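Local structure of 2,3-dihydroxy-2,3-dihydrophenylpropionate dehydrogenase (Pseudomonas sp. MC1, 5XTF) at residues S27-G32 against A103-W108; A52-E57 against I73-V78; L112-P117 against G168-I173; E127-N132 against Y172-H177; V199-T204 against A248-L253. The protein oxidises the cis-dihydrodiol of naphthalene to 1,2-dihydroxynaphthalene with NAD(+) as acceptor, one step in the breakdown of aromatic hydrocarbons. All coordinates share one frame; numbering follows the deposited sequence.

Contact 1. Residues S27-G32 against A103-W108; sequences SITGAG and ANAGIW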
# COMPACT_ATOMS: atom_id res chain seq x y z
N SER B 27 -16.50 19.65 15.38
CA SER B 27 -17.43 20.09 14.36
C SER B 27 -17.50 19.05 13.24
O SER B 27 -16.46 18.67 12.69
CB SER B 27 -17.00 21.44 13.80
OG SER B 27 -17.94 21.86 12.86
N ILE B 28 -18.71 18.64 12.87
CA ILE B 28 -18.97 17.45 12.05
C ILE B 28 -19.81 17.84 10.83
O ILE B 28 -20.94 18.31 11.00
CB ILE B 28 -19.69 16.38 12.88
CG1 ILE B 28 -18.92 16.10 14.17
CG2 ILE B 28 -19.96 15.12 12.06
CD1 ILE B 28 -19.68 15.28 15.21
N THR B 29 -19.29 17.64 9.61
CA THR B 29 -20.14 17.72 8.42
C THR B 29 -20.80 16.37 8.13
O THR B 29 -20.43 15.33 8.69
CB THR B 29 -19.37 18.17 7.17
OG1 THR B 29 -18.63 17.06 6.64
CG2 THR B 29 -18.42 19.33 7.46
N GLY B 30 -21.77 16.37 7.22
CA GLY B 30 -22.54 15.15 6.96
C GLY B 30 -23.22 14.58 8.19
O GLY B 30 -23.27 13.36 8.36
N ALA B 31 -23.77 15.44 9.05
CA ALA B 31 -24.14 15.03 10.40
C ALA B 31 -25.61 14.63 10.58
O ALA B 31 -25.99 14.23 11.69
CB ALA B 31 -23.81 16.17 11.38
N GLY B 32 -26.44 14.74 9.55
CA GLY B 32 -27.85 14.46 9.68
C GLY B 32 -28.28 13.05 9.35
O GLY B 32 -29.47 12.74 9.45
N ALA B 103 -14.49 15.94 8.60
CA ALA B 103 -15.05 16.12 7.27
C ALA B 103 -15.59 14.76 6.85
O ALA B 103 -14.81 13.82 6.64
CB ALA B 103 -14.00 16.64 6.31
N ASN B 104 -16.90 14.66 6.70
CA ASN B 104 -17.55 13.36 6.56
C ASN B 104 -18.65 13.33 5.51
O ASN B 104 -19.02 12.24 5.07
CB ASN B 104 -18.13 12.90 7.91
CG ASN B 104 -19.11 11.76 7.79
OD1 ASN B 104 -18.74 10.63 7.43
ND2 ASN B 104 -20.37 12.03 8.10
N ALA B 105 -19.21 14.47 5.12
CA ALA B 105 -20.29 14.45 4.14
C ALA B 105 -19.81 13.75 2.86
O ALA B 105 -18.72 14.02 2.37
CB ALA B 105 -20.78 15.88 3.85
N GLY B 106 -20.61 12.80 2.37
CA GLY B 106 -20.21 12.03 1.21
C GLY B 106 -21.39 11.78 0.29
O GLY B 106 -22.55 12.01 0.66
N ILE B 107 -21.07 11.31 -0.92
CA ILE B 107 -22.07 10.89 -1.89
C ILE B 107 -21.51 9.72 -2.68
O ILE B 107 -20.30 9.62 -2.90
CB ILE B 107 -22.49 12.05 -2.84
CG1 ILE B 107 -23.75 11.69 -3.62
CG2 ILE B 107 -21.40 12.39 -3.84
CD1 ILE B 107 -24.18 12.78 -4.57
N TRP B 108 -22.40 8.83 -3.10
CA TRP B 108 -22.07 7.65 -3.89
C TRP B 108 -22.23 7.94 -5.38
O TRP B 108 -22.74 8.99 -5.78
CB TRP B 108 -22.96 6.47 -3.47
CG TRP B 108 -22.40 5.11 -3.82
CD1 TRP B 108 -21.08 4.76 -3.88
CD2 TRP B 108 -23.14 3.94 -4.17
NE1 TRP B 108 -20.96 3.43 -4.23
CE2 TRP B 108 -22.21 2.91 -4.42
CE3 TRP B 108 -24.51 3.66 -4.28
CZ2 TRP B 108 -22.60 1.62 -4.78
CZ3 TRP B 108 -24.90 2.38 -4.64
CH2 TRP B 108 -23.94 1.37 -4.89

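Contact 2. Residues A52-E57 against I73-V78; sequences ALVRNE and IVVGDV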
# COMPACT_ATOMS: atom_id res chain seq x y z
N ALA B 52 -22.51 20.93 14.09
CA ALA B 52 -22.92 19.95 13.10
C ALA B 52 -23.47 20.67 11.88
O ALA B 52 -24.28 21.60 12.02
CB ALA B 52 -23.98 19.00 13.67
N LEU B 53 -23.02 20.25 10.71
CA LEU B 53 -23.51 20.75 9.44
C LEU B 53 -24.42 19.69 8.84
O LEU B 53 -24.02 18.53 8.70
CB LEU B 53 -22.37 21.07 8.49
CG LEU B 53 -22.84 21.54 7.11
CD1 LEU B 53 -23.77 22.72 7.25
CD2 LEU B 53 -21.64 21.89 6.21
N VAL B 54 -25.62 20.10 8.47
CA VAL B 54 -26.69 19.19 8.08
C VAL B 54 -27.31 19.69 6.78
O VAL B 54 -27.26 20.89 6.49
CB VAL B 54 -27.70 19.10 9.23
CG1 VAL B 54 -28.75 20.22 9.18
CG2 VAL B 54 -28.30 17.80 9.22
N ARG B 55 -27.87 18.77 5.97
CA ARG B 55 -28.31 19.14 4.62
C ARG B 55 -29.65 19.86 4.58
O ARG B 55 -29.88 20.66 3.68
CB ARG B 55 -28.45 17.94 3.68
CG ARG B 55 -27.19 17.19 3.31
CD ARG B 55 -27.29 15.71 3.70
NE ARG B 55 -27.24 15.47 5.14
CZ ARG B 55 -26.18 15.69 5.90
NH1 ARG B 55 -25.06 16.16 5.39
NH2 ARG B 55 -26.22 15.46 7.17
N ASN B 56 -30.57 19.56 5.50
CA ASN B 56 -31.88 20.19 5.40
C ASN B 56 -32.51 20.31 6.78
O ASN B 56 -31.94 19.92 7.80
CB ASN B 56 -32.77 19.41 4.43
CG ASN B 56 -32.96 17.98 4.84
OD1 ASN B 56 -33.12 17.68 6.03
ND2 ASN B 56 -32.95 17.08 3.87
N GLU B 57 -33.73 20.83 6.78
CA GLU B 57 -34.39 21.23 8.01
C GLU B 57 -34.94 20.02 8.75
O GLU B 57 -35.01 20.04 9.98
CB GLU B 57 -35.51 22.23 7.69
CG GLU B 57 -35.12 23.44 6.78
CD GLU B 57 -34.39 23.09 5.45
OE1 GLU B 57 -33.35 23.72 5.15
OE2 GLU B 57 -34.83 22.19 4.69
N ILE B 73 -26.02 24.11 15.14
CA ILE B 73 -26.41 23.44 13.91
C ILE B 73 -26.48 24.47 12.79
O ILE B 73 -27.04 25.55 12.96
CB ILE B 73 -27.75 22.70 14.06
CG1 ILE B 73 -27.67 21.67 15.19
CG2 ILE B 73 -28.17 22.04 12.74
CD1 ILE B 73 -29.00 21.00 15.54
N VAL B 74 -25.87 24.14 11.66
CA VAL B 74 -25.98 24.91 10.43
C VAL B 74 -26.59 23.99 9.38
O VAL B 74 -26.16 22.84 9.24
CB VAL B 74 -24.61 25.43 9.95
CG1 VAL B 74 -24.72 26.05 8.59
CG2 VAL B 74 -24.03 26.42 10.95
N VAL B 75 -27.62 24.48 8.69
CA VAL B 75 -28.26 23.76 7.60
C VAL B 75 -27.75 24.33 6.29
O VAL B 75 -27.83 25.55 6.08
CB VAL B 75 -29.80 23.89 7.67
CG1 VAL B 75 -30.41 23.24 6.44
CG2 VAL B 75 -30.37 23.30 8.97
N GLY B 76 -27.27 23.47 5.39
CA GLY B 76 -26.82 23.94 4.10
C GLY B 76 -25.93 22.93 3.40
O GLY B 76 -25.81 21.78 3.82
N ASP B 77 -25.30 23.40 2.33
CA ASP B 77 -24.60 22.55 1.36
C ASP B 77 -23.10 22.67 1.58
O ASP B 77 -22.54 23.78 1.55
CB ASP B 77 -24.98 22.96 -0.06
CG ASP B 77 -24.49 21.99 -1.09
OD1 ASP B 77 -23.39 21.42 -0.93
OD2 ASP B 77 -25.21 21.81 -2.09
N VAL B 78 -22.44 21.52 1.80
CA VAL B 78 -21.01 21.53 2.10
C VAL B 78 -20.18 21.97 0.88
O VAL B 78 -19.05 22.46 1.05
CB VAL B 78 -20.61 20.13 2.64
CG1 VAL B 78 -20.43 19.14 1.51
CG2 VAL B 78 -19.38 20.21 3.52

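Contact 3. Residues L112-P117 against G168-I173; sequences LNIEEP and GGSCYI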
# COMPACT_ATOMS: atom_id res chain seq x y z
N LEU B 112 -21.75 3.82 -11.44
CA LEU B 112 -21.75 4.42 -12.77
C LEU B 112 -20.67 3.81 -13.65
O LEU B 112 -19.49 3.83 -13.30
CB LEU B 112 -21.55 5.94 -12.64
CG LEU B 112 -21.43 6.67 -13.97
CD1 LEU B 112 -22.72 6.53 -14.77
CD2 LEU B 112 -21.05 8.12 -13.80
N ASN B 113 -21.07 3.24 -14.79
CA ASN B 113 -20.14 2.58 -15.70
C ASN B 113 -19.41 3.58 -16.59
O ASN B 113 -19.95 4.62 -16.96
CB ASN B 113 -20.85 1.57 -16.59
CG ASN B 113 -21.26 0.33 -15.84
OD1 ASN B 113 -20.44 -0.53 -15.52
ND2 ASN B 113 -22.55 0.22 -15.54
N ILE B 114 -18.18 3.23 -16.96
CA ILE B 114 -17.38 4.11 -17.80
C ILE B 114 -17.87 4.10 -19.25
O ILE B 114 -17.51 4.99 -20.02
CB ILE B 114 -15.90 3.70 -17.71
CG1 ILE B 114 -14.98 4.74 -18.39
CG2 ILE B 114 -15.69 2.29 -18.27
CD1 ILE B 114 -14.90 6.08 -17.66
N GLU B 115 -18.70 3.12 -19.63
CA GLU B 115 -19.29 3.10 -20.97
C GLU B 115 -20.41 4.12 -21.16
O GLU B 115 -20.74 4.46 -22.30
CB GLU B 115 -19.84 1.71 -21.30
CG GLU B 115 -18.78 0.66 -21.57
CD GLU B 115 -18.81 -0.47 -20.56
OE1 GLU B 115 -17.96 -1.39 -20.66
OE2 GLU B 115 -19.70 -0.42 -19.67
N GLU B 116 -21.00 4.62 -20.08
CA GLU B 116 -22.12 5.54 -20.16
C GLU B 116 -21.77 6.78 -20.97
O GLU B 116 -20.59 7.14 -21.09
CB GLU B 116 -22.56 5.96 -18.76
CG GLU B 116 -22.90 4.79 -17.86
CD GLU B 116 -24.29 4.24 -18.12
OE1 GLU B 116 -25.28 4.98 -17.90
OE2 GLU B 116 -24.38 3.06 -18.54
N PRO B 117 -22.78 7.46 -21.53
CA PRO B 117 -22.52 8.69 -22.29
C PRO B 117 -21.82 9.75 -21.46
O PRO B 117 -22.16 9.98 -20.29
CB PRO B 117 -23.92 9.14 -22.72
CG PRO B 117 -24.88 8.29 -21.96
CD PRO B 117 -24.17 7.01 -21.68
N GLY B 168 -18.12 0.49 -5.66
CA GLY B 168 -18.43 1.73 -6.36
C GLY B 168 -17.95 1.67 -7.80
O GLY B 168 -17.25 0.74 -8.21
N GLY B 169 -18.37 2.67 -8.57
CA GLY B 169 -17.83 2.91 -9.88
C GLY B 169 -16.50 3.62 -9.79
O GLY B 169 -15.95 3.87 -8.72
N SER B 170 -15.96 3.96 -10.96
CA SER B 170 -14.61 4.49 -10.99
C SER B 170 -14.54 5.91 -10.46
O SER B 170 -13.52 6.29 -9.87
CB SER B 170 -14.05 4.42 -12.41
OG SER B 170 -14.85 5.19 -13.29
N CYS B 171 -15.59 6.71 -10.65
CA CYS B 171 -15.58 8.05 -10.06
C CYS B 171 -15.49 7.96 -8.54
O CYS B 171 -14.61 8.58 -7.92
CB CYS B 171 -16.83 8.84 -10.46
SG CYS B 171 -16.98 9.06 -12.25
N TYR B 172 -16.38 7.18 -7.93
CA TYR B 172 -16.37 7.06 -6.48
C TYR B 172 -15.02 6.56 -5.98
O TYR B 172 -14.45 7.13 -5.05
CB TYR B 172 -17.50 6.14 -6.01
CG TYR B 172 -17.63 6.05 -4.49
CD1 TYR B 172 -18.30 7.04 -3.76
CD2 TYR B 172 -17.09 4.98 -3.79
CE1 TYR B 172 -18.42 6.96 -2.37
CE2 TYR B 172 -17.22 4.89 -2.39
CZ TYR B 172 -17.88 5.88 -1.70
OH TYR B 172 -17.97 5.77 -0.33
N ILE B 173 -14.48 5.51 -6.62
CA ILE B 173 -13.24 4.93 -6.13
C ILE B 173 -12.10 5.92 -6.29
O ILE B 173 -11.23 6.03 -5.41
CB ILE B 173 -12.95 3.59 -6.84
CG1 ILE B 173 -13.97 2.56 -6.37
CG2 ILE B 173 -11.56 3.12 -6.52
CD1 ILE B 173 -13.81 1.22 -6.99
O HOH W 1 -16.87 3.24 -13.66
O HOH W 2 -18.19 6.08 -12.04

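Contact 4. Residues E127-N132 against Y172-H177; sequences EIFDIN and YIASKH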
# COMPACT_ATOMS: atom_id res chain seq x y z
N GLU B 127 -20.13 16.15 -9.39
CA GLU B 127 -20.81 16.08 -8.11
C GLU B 127 -20.00 15.25 -7.12
O GLU B 127 -19.89 15.61 -5.94
CB GLU B 127 -22.22 15.51 -8.31
CG GLU B 127 -23.28 16.20 -7.46
CD GLU B 127 -24.71 15.78 -7.83
OE1 GLU B 127 -25.01 15.65 -9.04
OE2 GLU B 127 -25.53 15.59 -6.90
N ILE B 128 -19.36 14.18 -7.59
CA ILE B 128 -18.62 13.31 -6.68
C ILE B 128 -17.39 14.03 -6.14
O ILE B 128 -17.15 14.05 -4.93
CB ILE B 128 -18.24 11.99 -7.39
CG1 ILE B 128 -19.46 11.09 -7.45
CG2 ILE B 128 -17.11 11.29 -6.66
CD1 ILE B 128 -19.63 10.44 -8.76
N PHE B 129 -16.64 14.68 -7.02
CA PHE B 129 -15.40 15.30 -6.56
C PHE B 129 -15.64 16.60 -5.79
O PHE B 129 -14.88 16.91 -4.86
CB PHE B 129 -14.45 15.50 -7.73
CG PHE B 129 -13.67 14.25 -8.06
CD1 PHE B 129 -14.27 13.21 -8.75
CD2 PHE B 129 -12.35 14.11 -7.63
CE1 PHE B 129 -13.55 12.05 -9.02
CE2 PHE B 129 -11.63 12.95 -7.90
CZ PHE B 129 -12.23 11.92 -8.60
N ASP B 130 -16.71 17.34 -6.12
CA ASP B 130 -17.06 18.50 -5.31
C ASP B 130 -17.38 18.11 -3.88
O ASP B 130 -16.95 18.79 -2.93
CB ASP B 130 -18.25 19.24 -5.93
CG ASP B 130 -17.85 20.10 -7.10
OD1 ASP B 130 -16.64 20.43 -7.17
OD2 ASP B 130 -18.71 20.42 -7.95
N ILE B 131 -18.10 17.01 -3.68
CA ILE B 131 -18.55 16.63 -2.35
C ILE B 131 -17.52 15.78 -1.61
O ILE B 131 -17.23 16.03 -0.44
CB ILE B 131 -19.90 15.88 -2.43
CG1 ILE B 131 -21.00 16.80 -2.93
CG2 ILE B 131 -20.25 15.30 -1.07
CD1 ILE B 131 -22.29 16.06 -3.22
N ASN B 132 -17.01 14.74 -2.27
CA ASN B 132 -16.13 13.80 -1.60
C ASN B 132 -14.70 14.30 -1.46
O ASN B 132 -13.96 13.73 -0.67
CB ASN B 132 -16.11 12.46 -2.33
CG ASN B 132 -17.45 11.79 -2.34
OD1 ASN B 132 -18.38 12.20 -1.64
ND2 ASN B 132 -17.57 10.73 -3.13
N TYR B 172 -16.38 7.18 -7.93
CA TYR B 172 -16.37 7.06 -6.48
C TYR B 172 -15.02 6.56 -5.98
O TYR B 172 -14.45 7.13 -5.05
CB TYR B 172 -17.50 6.14 -6.01
CG TYR B 172 -17.63 6.05 -4.49
CD1 TYR B 172 -18.30 7.04 -3.76
CD2 TYR B 172 -17.09 4.98 -3.79
CE1 TYR B 172 -18.42 6.96 -2.37
CE2 TYR B 172 -17.22 4.89 -2.39
CZ TYR B 172 -17.88 5.88 -1.70
OH TYR B 172 -17.97 5.77 -0.33
N ILE B 173 -14.48 5.51 -6.62
CA ILE B 173 -13.24 4.93 -6.13
C ILE B 173 -12.10 5.92 -6.29
O ILE B 173 -11.23 6.03 -5.41
CB ILE B 173 -12.95 3.59 -6.84
CG1 ILE B 173 -13.97 2.56 -6.37
CG2 ILE B 173 -11.56 3.12 -6.52
CD1 ILE B 173 -13.81 1.22 -6.99
N ALA B 174 -12.10 6.69 -7.38
CA ALA B 174 -11.06 7.69 -7.58
C ALA B 174 -11.17 8.80 -6.54
O ALA B 174 -10.16 9.29 -6.03
CB ALA B 174 -11.14 8.25 -8.99
N SER B 175 -12.40 9.22 -6.20
CA SER B 175 -12.54 10.27 -5.20
C SER B 175 -12.08 9.78 -3.83
O SER B 175 -11.44 10.51 -3.08
CB SER B 175 -13.98 10.77 -5.12
OG SER B 175 -14.86 9.83 -4.51
N LYS B 176 -12.38 8.53 -3.50
CA LYS B 176 -11.97 8.01 -2.21
C LYS B 176 -10.47 7.76 -2.15
O LYS B 176 -9.88 7.85 -1.07
CB LYS B 176 -12.77 6.75 -1.90
CG LYS B 176 -14.24 7.12 -1.53
CD LYS B 176 -14.28 8.07 -0.32
CE LYS B 176 -15.70 8.34 0.16
NZ LYS B 176 -15.69 9.20 1.38
N HIS B 177 -9.82 7.47 -3.29
CA HIS B 177 -8.37 7.44 -3.29
C HIS B 177 -7.78 8.84 -3.12
O HIS B 177 -6.76 9.00 -2.44
CB HIS B 177 -7.85 6.80 -4.57
CG HIS B 177 -7.84 5.31 -4.51
ND1 HIS B 177 -8.99 4.55 -4.59
CD2 HIS B 177 -6.81 4.43 -4.38
CE1 HIS B 177 -8.68 3.27 -4.51
NE2 HIS B 177 -7.36 3.17 -4.38
O HOH W 3 -14.97 11.49 0.68

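Contact 5. Residues V199-T204 against A248-L253; sequences VSPGGT and APYLLL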
# COMPACT_ATOMS: atom_id res chain seq x y z
N VAL B 199 -10.73 7.69 8.64
CA VAL B 199 -11.39 6.42 8.89
C VAL B 199 -11.96 5.93 7.57
O VAL B 199 -12.59 6.70 6.85
CB VAL B 199 -12.51 6.56 9.93
CG1 VAL B 199 -13.18 5.24 10.16
CG2 VAL B 199 -11.96 7.11 11.22
N SER B 200 -11.75 4.65 7.25
CA SER B 200 -12.27 4.06 6.02
C SER B 200 -13.33 3.03 6.35
O SER B 200 -13.03 1.84 6.50
CB SER B 200 -11.14 3.42 5.21
OG SER B 200 -10.28 4.41 4.71
N PRO B 201 -14.59 3.43 6.48
CA PRO B 201 -15.65 2.45 6.74
C PRO B 201 -16.08 1.74 5.47
O PRO B 201 -15.79 2.17 4.35
CB PRO B 201 -16.78 3.31 7.30
CG PRO B 201 -16.57 4.64 6.63
CD PRO B 201 -15.08 4.81 6.54
N GLY B 202 -16.78 0.62 5.64
CA GLY B 202 -17.26 -0.10 4.48
C GLY B 202 -18.30 -1.14 4.82
O GLY B 202 -18.29 -1.67 5.93
N GLY B 203 -19.19 -1.45 3.88
CA GLY B 203 -20.20 -2.48 4.11
C GLY B 203 -21.14 -2.17 5.26
O GLY B 203 -21.40 -3.01 6.13
N THR B 204 -21.66 -0.94 5.26
CA THR B 204 -22.53 -0.45 6.32
C THR B 204 -23.99 -0.74 6.00
O THR B 204 -24.31 -1.76 5.39
CB THR B 204 -22.33 1.05 6.50
OG1 THR B 204 -22.18 1.67 5.21
CG2 THR B 204 -21.10 1.34 7.38
N ALA B 248 -15.98 4.21 16.87
CA ALA B 248 -14.84 4.23 17.78
C ALA B 248 -13.55 4.76 17.16
O ALA B 248 -12.87 5.55 17.83
CB ALA B 248 -14.62 2.82 18.38
N PRO B 249 -13.16 4.41 15.91
CA PRO B 249 -11.92 4.98 15.37
C PRO B 249 -11.92 6.49 15.31
O PRO B 249 -10.86 7.12 15.53
CB PRO B 249 -11.82 4.36 13.96
CG PRO B 249 -12.66 3.12 14.02
CD PRO B 249 -13.78 3.44 14.99
N TYR B 250 -13.07 7.11 15.02
CA TYR B 250 -13.12 8.57 15.02
C TYR B 250 -12.80 9.13 16.39
O TYR B 250 -12.02 10.08 16.52
CB TYR B 250 -14.50 9.05 14.57
CG TYR B 250 -14.85 8.77 13.13
CD1 TYR B 250 -14.70 9.75 12.15
CD2 TYR B 250 -15.40 7.56 12.76
CE1 TYR B 250 -15.06 9.51 10.85
CE2 TYR B 250 -15.76 7.30 11.48
CZ TYR B 250 -15.59 8.27 10.52
OH TYR B 250 -15.97 7.98 9.22
N LEU B 251 -13.38 8.53 17.44
CA LEU B 251 -13.14 9.01 18.80
C LEU B 251 -11.67 8.90 19.18
O LEU B 251 -11.10 9.83 19.76
CB LEU B 251 -13.99 8.22 19.78
CG LEU B 251 -15.49 8.49 19.78
CD1 LEU B 251 -16.15 7.42 20.64
CD2 LEU B 251 -15.76 9.88 20.36
N LEU B 252 -11.05 7.75 18.88
CA LEU B 252 -9.62 7.58 19.09
C LEU B 252 -8.82 8.66 18.37
O LEU B 252 -7.91 9.28 18.95
CB LEU B 252 -9.19 6.19 18.61
CG LEU B 252 -7.85 5.50 18.93
CD1 LEU B 252 -7.66 4.36 17.94
CD2 LEU B 252 -6.63 6.40 18.90
N LEU B 253 -9.12 8.88 17.08
CA LEU B 253 -8.32 9.80 16.27
C LEU B 253 -8.49 11.26 16.70
O LEU B 253 -7.58 12.07 16.49
CB LEU B 253 -8.66 9.65 14.79
CG LEU B 253 -8.29 8.34 14.08
CD1 LEU B 253 -8.86 8.32 12.65
CD2 LEU B 253 -6.79 8.12 14.06

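Contact 1. Residues S27-G32 against A103-W108
T29 meets N104 and A105 where two neighbouring strands of the Rossmann fold, 25-28 and 100-103, run out into their loops. Both segments carry short-chain dehydrogenase signatures: TGAGSGIG begins at T29, and the N-A-G of the second motif is N104, A105 and G106. T29 OG1 accepts two backbone amides. N104 N lies 3.0 Å from T29 OG1 and is almost straight on it, with an N-H...O angle of 177°. A105 N is 3.1 Å from the same T29 OG1. The hydroxyl branch sits between its own N and carbonyl carbon (chi1 79°), which turns it to these two successive amides. T29 O takes a weak bond from N104 ND2, at 3.4 Å. N104 OD1 is bonded to T157, so the amide is held from both ends. Next comes G30, with positive phi and no side chain. This lets the two loops come very close: G30 CA and A105 CA are 3.7 Å apart. N104 binds NAD(+), and the A105 side chain lies beside that of V78, another NAD(+)-binding residue. The methyl A105 CB rests against the G30 backbone, 3.5 Å from G30 N.

Contact 2. Residues A52-E57 against I73-V78
The carboxylate of E57 is the flat group that touches across this contact. Its OE1 lies 3.2 Å from V75 CG1, and the two side chains cross at about a right angle. The chain of E57 bends at chi2 (51°), which brings OE1 to the V75 CG1 methyl. The flat faces of the sheet carry the rest. A52, V54, I73 and V75 point to one face, which helix 57-67 covers through Q59, E60 and L63. V54 CG1 and V75 CG2 lie side by side on it at a tight 3.5 Å. L53 and V74 point to the other face, towards helix 81-95. There L53 CD1 is 3.7 Å from V74 CG1, and L53 CD2 reaches V78 CG2 at 3.9 Å. Strands 49-54 and 72-75 are parallel neighbours, joined by helix 57-67 in a beta-alpha-beta crossover of the Rossmann fold. Three backbone bonds hold them: V74 N to A52 O, V54 N to V74 O at 2.9 Å, and G76 N to V54 O at 2.8 Å. Just beyond, D77 and V78 bind NAD(+). N56 starts the connecting helix as its N-cap, with OD1 bonded to Q59 N. The acceptors V54 O and G76 O stand 3.2 Å apart.

Contact 3. Residues L112-P117 against G168-I173
L112 faces the first turn of helix 170-190 at G169, S170 and C171, and water carries the polar link between them. L112 O accepts from two waters. Water 1 is 2.7 Å from L112 O and accepts from S170 N at 2.9 Å. Water 2 is 2.9 Å from L112 O and accepts from C171 N at 3.0 Å. No hydrogen bond joins the two segments directly.

Two other N-H groups of this helix start are met by D109, whose carboxylate bonds G169 N and Y172 N. G169 is the N-cap residue. Having no side chain, it lets L112 O come 3.9 Å from G169 CA.

Apolar contact is sparse and loose. L112 CD2 touches C171 SG at 4.5 Å. With CG anti to N (chi1 176°), the leucine is carried past the helix start, towards K120 and S124 of helix 118-150. I114 CD1 only grazes S170 OG.

A type I turn from N113 to E116 carries the loop away from the helix. A second subunit closes over this region. Its F137 packs on I114 and S170, its E189 bonds I114 N, and its K148 forms a salt bridge with E115. Helix 170-190 carries Y172 and K176 of the dehydrogenase YxxxK motif, so the loop after strand 100-103 is tied to its start at a subunit interface.

The amides donate to the waters, and both waters donate to L112 O. The field at this helix end would probably favour that orientation. The loop is thus joined to the helix mainly through water, which relays one carbonyl to two amides.

Contact 4. Residues E127-N132 against Y172-H177
S175 OG is gripped from both helices. N132 ND2 donates to it at 3.2 Å, with the hydroxyl oxygen close to the plane of the amide. S175 OG in turn donates to Y172 O at 2.8 Å, and Y172 O also accepts K176 N. The serine oxygen sits between its own N and carbonyl carbon (chi1 73°), which lets it serve both partners.

The motif is the YxxxK signature of short-chain dehydrogenases, Y172 to K176, packed against helix 118-150. N132, Y172 and K176 fit the Asn-Ser-Tyr-Lys tetrad of the family, probably with S159, which bonds Y172 OH. K176 binds NAD(+). The short helix segments run the same way; their axes approach to 9.5 Å and cross at -27°.

N132 is fixed from two sides. Its OD1 accepts I107 N, while its ND2 serves S175. The amide stands nearly perpendicular to the Y172 ring, with N132 ND2 3.8 Å from Y172 CD1. Helix 118-150 widens to a pi-type turn at 130-132. N132 O is bonded by water 3, which also lies by K176 NZ at a distance too short to trust. K176 NZ has a further partner in A158 O.

The apolar side is close-fitting. I128 CG2 is 3.5 Å from S175 CB. From the second subunit, V133 packs on F129 and M182 on A174. F125 stacks on the F129 ring. S175 CB makes a CH-pi contact over the F129 face, 4.1 Å from the centroid. At the ring edge, A174 CB lies 3.8 Å from F129 CZ.

Contact 5. Residues V199-T204 against A248-L253
V199 is the bump of this contact. It fits a hollow made by P249, Y250 and L253 on one side of a helix. The floor of the hollow is the Y250 ring. V199 CG2 stands over its centre, 3.6 Å from the centroid and 3° off the ring normal, a CH-pi contact. L253 CD1 closes one wall at 3.6 Å from V199 CG2. P249 CB forms another, 3.9 Å from the same methyl. V199 CB lies over the ring near Y250 CZ, and V199 CG1 (anti to N, chi1 179°) reaches past the rim, 3.6 Å from Y250 CE2. Strand 195-201 belongs to the parallel Rossmann sheet, and helix 248-254 lies against it on the way to the neighbouring strand 266-269. The segment axes are antiparallel and come within 9.3 Å, as in a beta-alpha-beta crossover. V155 of strand 153-157, the neighbour on the other side, also touches V199, Y250 and L253, and I267 touches P249 and L253. P201 makes a smaller bump at the phenol end, with P201 CD 4.2 Å from Y250 OH. That hydroxyl is bonded to T157 OG1. P201 and Y250 also touch I35, an NAD(+)-binding residue. L252 meets L252 of the third subunit.

In the fold
Contacts 1, 2 and 5 lie on one Rossmann sheet, while contacts 3 and 4 share helix 170-190. Contacts 1 and 2 are about 9 Å apart between centres and are joined by I28 O to L53 N at 2.9 Å. Contacts 1 and 4 are about 13 Å apart between centres, as are contacts 1 and 5. Contacts 3 and 4 are about 11 Å apart between centres, and both touch the second subunit. Contacts 1, 2, 4 and 5 all hold NAD(+)-binding residues: N104, D77, V78, K176 and T204. The side chains of K176 and N104 are about 7 Å apart. The cofactor itself is absent from this chain in the model. Contact 3 lies farthest out, its centre about 23 Å from the chain centre.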